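Local coordinates for ornithine carbamoyltransferase (Gloeobacter violaceus, PDB 3GD5), which probably catalyses the reversible transfer of the carbamoyl group from carbamoyl phosphate to ornithine, giving citrulline and phosphate in arginine biosynthesis, at residues 53-56 / 61-64; 218-223 / 260-265. All blocks are in the same frame, centred on the assembly; numbering follows the deposited sequence.

Contact 1. Residues 53-56 / 61-64; sequences LVFL and RTRV
Leu53 on the strand and Arg63 on the helix make the closest backbone approach of 53-56 to 61-64, with their CA atoms 7.5 Å apart. Leu53 and Phe55 both point from the strand toward the helix. Phe55 meets Arg63 with its ring edge: CE2 lies 3.5 Å from Arg63 CB, which sits near the ring plane. Beside it, Phe55 CZ approaches Thr62 CG2 at 4.0 Å. One ring face is covered near its rim by Leu53 CB. Arg63 CG stands anti to the backbone N (chi1 -172°), and Leu53 CD1 reaches it at 3.7 Å, the two side chains crossing at about a right angle. The touching atoms are all carbon, although Arg63 ends in a charge. Its NH2 bonds to Asp79 O of the second subunit. Without the ring, as with an alanine at Phe55, the Arg63 stem would probably lose its aromatic neighbour and a gap would open beside Thr62. Thr62 OG1 is held by Ser59 OG. This is the strand-helix half of a beta-alpha-beta unit (strand 50-55, helix 60-72, strand 76-79), whose residues Ser59 to Thr62 probably bind carbamoyl phosphate, as in related enzymes.

Contact 2. Residues 218-223 / 260-265; sequences DPFEAA and LNCAAA
Ala223 and Ala263 bring their backbones together, CA to CA 5.2 Å, where the short helix 219-223 meets the turn that follows helix 257-261. The meeting has two parts, one of side chains and one of backbone.

The first is a sulfur-aromatic contact. Cys262 SG lies 3.4 Å from Phe220 CD2 and 4.7 Å from the centroid of that ring. It stands 87° off the ring normal, so the sulfur meets the ring at its edge, beside the CD2-CE2 side, and not over a face. Cys262 points toward the helix, its SG beside its own backbone N (chi1 -54°). Phe220 starts off to the side of the contact, but its ring swings in to meet the sulfur. The same ring also packs on Ala258 and Leu259 of helix 257-261.

The second part is closer to the chain. Ala223 O receives a CA-H...O contact from Ala263 CA at 3.2 Å, and the methyl CB of Ala263 lies equally near that oxygen. The turn is closed by a backbone hydrogen bond from Ala263 N to Leu260 O.

At the other end of the short helix, Asp218 is the N-cap. Its OD1 accepts from Phe220 N at 3.1 Å, with the N-H approaching from above the carboxylate plane, and so ties down the residue that carries the ring.

Ala223 and Leu260 both rest on Leu229 of strand 228-231, and Ala222 rests on strand 183-187. The contact thus joins the short helix 219-223 to the turn after helix 257-261, beside the parallel sheet of the ornithine-binding domain, a Rossmann-like alpha/beta fold, away from the annotated sites.

Overall arrangement
Contacts 1 and 2 belong to the two different domains of the subunit. Residues 53-56 / 61-64 lie in the carbamoyl phosphate domain, residues 218-223 / 260-265 in the ornithine domain. Their centres are 34 Å apart, their nearest atoms about 20 Å, and they sit on opposite sides of the chain's centre. Contact 1 packs a helix on a sheet strand; contact 2 packs a helix against a turn beside its domain's sheet. Contact 1 holds part of the inferred carbamoyl phosphate site: Phe55 lies about 4 Å from Arg110, side chain to side chain, and Thr62 equally near Arg300. It also borders the second subunit. Contact 2 touches no other chain of the hexamer.

Contact 1. Residues 53-56 / 61-64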
ATOM      1  N   LEU A  53       7.473 -24.275   7.623  1.00 33.85           N
ATOM      2  CA  LEU A  53       7.296 -23.183   8.565  1.00 35.99           C
ATOM      3  C   LEU A  53       6.133 -22.317   8.091  1.00 38.63           C
ATOM      4  O   LEU A  53       6.225 -21.682   7.043  1.00 39.67           O
ATOM      5  CB  LEU A  53       8.556 -22.322   8.620  1.00 34.00           C
ATOM      6  CG  LEU A  53       9.889 -23.041   8.818  1.00 34.74           C
ATOM      7  CD1 LEU A  53      11.021 -22.047   8.605  1.00 34.85           C
ATOM      8  CD2 LEU A  53       9.954 -23.647  10.215  1.00 31.04           C
ATOM      9  N   VAL A  54       5.038 -22.297   8.842  1.00 39.03           N
ATOM     10  CA  VAL A  54       3.901 -21.465   8.461  1.00 42.21           C
ATOM     11  C   VAL A  54       3.702 -20.383   9.513  1.00 41.65           C
ATOM     12  O   VAL A  54       3.055 -20.589  10.539  1.00 42.99           O
ATOM     13  CB  VAL A  54       2.610 -22.299   8.287  1.00 42.42           C
ATOM     14  CG1 VAL A  54       2.442 -23.221   9.441  1.00 46.86           C
ATOM     15  CG2 VAL A  54       1.397 -21.379   8.165  1.00 43.31           C
ATOM     16  N   PHE A  55       4.300 -19.230   9.254  1.00 42.15           N
ATOM     17  CA  PHE A  55       4.216 -18.106  10.171  1.00 44.32           C
ATOM     18  C   PHE A  55       3.235 -17.070   9.661  1.00 44.78           C
ATOM     19  O   PHE A  55       3.507 -16.377   8.679  1.00 43.65           O
ATOM     20  CB  PHE A  55       5.591 -17.457  10.344  1.00 43.62           C
ATOM     21  CG  PHE A  55       6.654 -18.398  10.851  1.00 46.78           C
ATOM     22  CD1 PHE A  55       6.308 -19.624  11.432  1.00 46.07           C
ATOM     23  CD2 PHE A  55       7.997 -18.043  10.788  1.00 46.94           C
ATOM     24  CE1 PHE A  55       7.283 -20.476  11.943  1.00 46.84           C
ATOM     25  CE2 PHE A  55       8.987 -18.889  11.299  1.00 49.01           C
ATOM     26  CZ  PHE A  55       8.627 -20.109  11.879  1.00 47.27           C
ATOM     27  N   LEU A  56       2.091 -16.973  10.324  1.00 46.88           N
ATOM     28  CA  LEU A  56       1.079 -15.998   9.944  1.00 50.53           C
ATOM     29  C   LEU A  56       1.578 -14.610  10.305  1.00 52.09           C
ATOM     30  O   LEU A  56       0.965 -13.607   9.959  1.00 54.24           O
ATOM     31  CB  LEU A  56      -0.244 -16.281  10.655  1.00 50.03           C
ATOM     32  CG  LEU A  56      -1.123 -17.358  10.016  1.00 50.94           C
ATOM     33  CD1 LEU A  56      -0.401 -18.691  10.005  1.00 51.51           C
ATOM     34  CD2 LEU A  56      -2.431 -17.451  10.788  1.00 52.16           C
ATOM     35  N   ARG A  61      13.705 -14.306  13.849  1.00 48.92           N
ATOM     36  CA  ARG A  61      14.312 -14.916  15.021  1.00 46.48           C
ATOM     37  C   ARG A  61      13.870 -16.371  15.104  1.00 44.73           C
ATOM     38  O   ARG A  61      14.686 -17.296  15.157  1.00 43.54           O
ATOM     39  CB  ARG A  61      13.846 -14.170  16.265  1.00 47.96           C
ATOM     40  CG  ARG A  61      14.527 -14.559  17.557  1.00 46.72           C
ATOM     41  CD  ARG A  61      13.863 -13.804  18.704  1.00 48.20           C
ATOM     42  NE  ARG A  61      13.869 -12.363  18.465  1.00 47.47           N
ATOM     43  CZ  ARG A  61      14.966 -11.610  18.469  1.00 46.66           C
ATOM     44  NH1 ARG A  61      16.150 -12.161  18.705  1.00 45.25           N
ATOM     45  NH2 ARG A  61      14.879 -10.307  18.236  1.00 45.59           N
ATOM     46  N   THR A  62      12.562 -16.574  15.104  1.00 42.56           N
ATOM     47  CA  THR A  62      12.038 -17.921  15.185  1.00 41.65           C
ATOM     48  C   THR A  62      12.406 -18.710  13.944  1.00 39.77           C
ATOM     49  O   THR A  62      12.837 -19.856  14.042  1.00 39.09           O
ATOM     50  CB  THR A  62      10.514 -17.917  15.337  1.00 42.60           C
ATOM     51  OG1 THR A  62      10.161 -17.143  16.488  1.00 44.81           O
ATOM     52  CG2 THR A  62       9.997 -19.345  15.513  1.00 40.27           C
ATOM     53  N   ARG A  63      12.260 -18.093  12.775  1.00 38.32           N
ATOM     54  CA  ARG A  63      12.563 -18.788  11.531  1.00 37.70           C
ATOM     55  C   ARG A  63      14.004 -19.271  11.443  1.00 35.48           C
ATOM     56  O   ARG A  63      14.247 -20.389  11.005  1.00 33.57           O
ATOM     57  CB  ARG A  63      12.225 -17.911  10.318  1.00 41.17           C
ATOM     58  CG  ARG A  63      12.335 -18.651   8.981  1.00 41.12           C
ATOM     59  CD  ARG A  63      11.527 -17.953   7.879  1.00 42.38           C
ATOM     60  NE  ARG A  63      11.978 -16.585   7.630  1.00 39.45           N
ATOM     61  CZ  ARG A  63      13.174 -16.270   7.145  1.00 36.31           C
ATOM     62  NH1 ARG A  63      14.049 -17.223   6.850  1.00 36.84           N
ATOM     63  NH2 ARG A  63      13.497 -15.003   6.965  1.00 38.12           N
ATOM     64  N   VAL A  64      14.958 -18.447  11.869  1.00 34.37           N
ATOM     65  CA  VAL A  64      16.360 -18.855  11.814  1.00 33.60           C
ATOM     66  C   VAL A  64      16.678 -19.971  12.815  1.00 33.76           C
ATOM     67  O   VAL A  64      17.341 -20.954  12.470  1.00 35.53           O
ATOM     68  CB  VAL A  64      17.316 -17.657  12.061  1.00 33.94           C
ATOM     69  CG1 VAL A  64      17.002 -17.007  13.393  1.00 37.32           C
ATOM     70  CG2 VAL A  64      18.767 -18.126  12.034  1.00 31.48           C
TER

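Contact 2. Residues 218-223 / 260-265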
ATOM      1  N   ASP A 218       3.348  -6.591  42.940  1.00 57.09           N
ATOM      2  CA  ASP A 218       4.648  -5.964  43.200  1.00 57.75           C
ATOM      3  C   ASP A 218       5.831  -6.769  42.690  1.00 56.49           C
ATOM      4  O   ASP A 218       6.026  -7.922  43.076  1.00 57.52           O
ATOM      5  CB  ASP A 218       4.839  -5.702  44.699  1.00 60.17           C
ATOM      6  CG  ASP A 218       6.259  -5.250  45.040  1.00 62.12           C
ATOM      7  OD1 ASP A 218       6.775  -4.314  44.390  1.00 62.21           O
ATOM      8  OD2 ASP A 218       6.863  -5.829  45.965  1.00 64.75           O
ATOM      9  N   PRO A 219       6.647  -6.157  41.818  1.00 56.03           N
ATOM     10  CA  PRO A 219       7.834  -6.780  41.224  1.00 55.62           C
ATOM     11  C   PRO A 219       9.010  -6.925  42.194  1.00 54.61           C
ATOM     12  O   PRO A 219       9.859  -7.807  42.029  1.00 52.88           O
ATOM     13  CB  PRO A 219       8.149  -5.855  40.053  1.00 55.18           C
ATOM     14  CG  PRO A 219       7.773  -4.519  40.592  1.00 55.79           C
ATOM     15  CD  PRO A 219       6.443  -4.803  41.269  1.00 56.06           C
ATOM     16  N   PHE A 220       9.069  -6.052  43.198  1.00 54.69           N
ATOM     17  CA  PHE A 220      10.142  -6.128  44.181  1.00 55.61           C
ATOM     18  C   PHE A 220       9.870  -7.261  45.155  1.00 56.41           C
ATOM     19  O   PHE A 220      10.779  -7.761  45.811  1.00 57.17           O
ATOM     20  CB  PHE A 220      10.287  -4.807  44.932  1.00 55.79           C
ATOM     21  CG  PHE A 220      10.989  -3.749  44.140  1.00 56.36           C
ATOM     22  CD1 PHE A 220      10.270  -2.830  43.384  1.00 56.31           C
ATOM     23  CD2 PHE A 220      12.381  -3.705  44.108  1.00 56.71           C
ATOM     24  CE1 PHE A 220      10.924  -1.881  42.605  1.00 55.63           C
ATOM     25  CE2 PHE A 220      13.047  -2.761  43.332  1.00 56.68           C
ATOM     26  CZ  PHE A 220      12.316  -1.845  42.577  1.00 56.29           C
ATOM     27  N   GLU A 221       8.608  -7.668  45.233  1.00 56.98           N
ATOM     28  CA  GLU A 221       8.199  -8.755  46.105  1.00 57.94           C
ATOM     29  C   GLU A 221       8.583 -10.062  45.422  1.00 57.61           C
ATOM     30  O   GLU A 221       9.242 -10.922  46.009  1.00 57.95           O
ATOM     31  CB  GLU A 221       6.683  -8.714  46.311  1.00 60.15           C
ATOM     32  CG  GLU A 221       6.172  -9.682  47.360  1.00 64.45           C
ATOM     33  CD  GLU A 221       6.685  -9.343  48.753  1.00 67.93           C
ATOM     34  OE1 GLU A 221       6.374  -8.235  49.257  1.00 67.81           O
ATOM     35  OE2 GLU A 221       7.403 -10.186  49.338  1.00 68.28           O
ATOM     36  N   ALA A 222       8.175 -10.186  44.163  1.00 56.40           N
ATOM     37  CA  ALA A 222       8.447 -11.375  43.366  1.00 55.23           C
ATOM     38  C   ALA A 222       9.940 -11.653  43.206  1.00 54.65           C
ATOM     39  O   ALA A 222      10.375 -12.809  43.250  1.00 54.00           O
ATOM     40  CB  ALA A 222       7.794 -11.228  41.992  1.00 55.00           C
ATOM     41  N   ALA A 223      10.717 -10.589  43.027  1.00 53.55           N
ATOM     42  CA  ALA A 223      12.154 -10.705  42.827  1.00 53.37           C
ATOM     43  C   ALA A 223      12.950 -11.108  44.066  1.00 54.64           C
ATOM     44  O   ALA A 223      14.054 -11.652  43.947  1.00 53.10           O
ATOM     45  CB  ALA A 223      12.704  -9.389  42.267  1.00 53.20           C
ATOM     46  N   LEU A 260      17.429  -6.077  40.774  1.00 53.82           N
ATOM     47  CA  LEU A 260      18.460  -7.106  40.859  1.00 55.26           C
ATOM     48  C   LEU A 260      18.972  -7.241  42.284  1.00 56.93           C
ATOM     49  O   LEU A 260      19.215  -8.342  42.782  1.00 56.89           O
ATOM     50  CB  LEU A 260      19.639  -6.745  39.957  1.00 53.46           C
ATOM     51  CG  LEU A 260      19.786  -7.462  38.619  1.00 54.10           C
ATOM     52  CD1 LEU A 260      21.000  -6.918  37.883  1.00 52.96           C
ATOM     53  CD2 LEU A 260      19.934  -8.957  38.859  1.00 53.09           C
ATOM     54  N   ASN A 261      19.141  -6.104  42.939  1.00 59.08           N
ATOM     55  CA  ASN A 261      19.651  -6.088  44.294  1.00 61.36           C
ATOM     56  C   ASN A 261      18.734  -6.799  45.286  1.00 61.44           C
ATOM     57  O   ASN A 261      19.178  -7.218  46.358  1.00 60.83           O
ATOM     58  CB  ASN A 261      19.885  -4.646  44.734  1.00 62.65           C
ATOM     59  CG  ASN A 261      20.879  -4.547  45.863  1.00 65.24           C
ATOM     60  OD1 ASN A 261      22.032  -4.972  45.726  1.00 64.99           O
ATOM     61  ND2 ASN A 261      20.444  -3.993  46.992  1.00 65.36           N
ATOM     62  N   CYS A 262      17.463  -6.946  44.918  1.00 61.06           N
ATOM     63  CA  CYS A 262      16.475  -7.595  45.777  1.00 60.77           C
ATOM     64  C   CYS A 262      16.416  -9.107  45.601  1.00 59.59           C
ATOM     65  O   CYS A 262      15.717  -9.790  46.345  1.00 60.12           O
ATOM     66  CB  CYS A 262      15.086  -7.019  45.503  1.00 61.78           C
ATOM     67  SG  CYS A 262      14.978  -5.227  45.640  1.00 66.53           S
ATOM     68  N   ALA A 263      17.140  -9.627  44.619  1.00 58.46           N
ATOM     69  CA  ALA A 263      17.133 -11.058  44.349  1.00 57.73           C
ATOM     70  C   ALA A 263      18.360 -11.747  44.935  1.00 58.21           C
ATOM     71  O   ALA A 263      19.188 -11.110  45.588  1.00 58.41           O
ATOM     72  CB  ALA A 263      17.069 -11.292  42.845  1.00 57.51           C
ATOM     73  N   ALA A 264      18.473 -13.053  44.703  1.00 57.27           N
ATOM     74  CA  ALA A 264      19.614 -13.815  45.196  1.00 57.37           C
ATOM     75  C   ALA A 264      20.887 -13.182  44.648  1.00 57.50           C
ATOM     76  O   ALA A 264      20.838 -12.391  43.706  1.00 56.85           O
ATOM     77  CB  ALA A 264      19.514 -15.264  44.752  1.00 55.60           C
ATOM     78  N   ALA A 265      22.024 -13.536  45.238  1.00 58.27           N
ATOM     79  CA  ALA A 265      23.312 -12.987  44.823  1.00 59.12           C
ATOM     80  C   ALA A 265      23.786 -13.560  43.498  1.00 59.60           C
ATOM     81  O   ALA A 265      24.459 -12.880  42.727  1.00 61.32           O
ATOM     82  CB  ALA A 265      24.360 -13.243  45.900  1.00 59.44           C
TER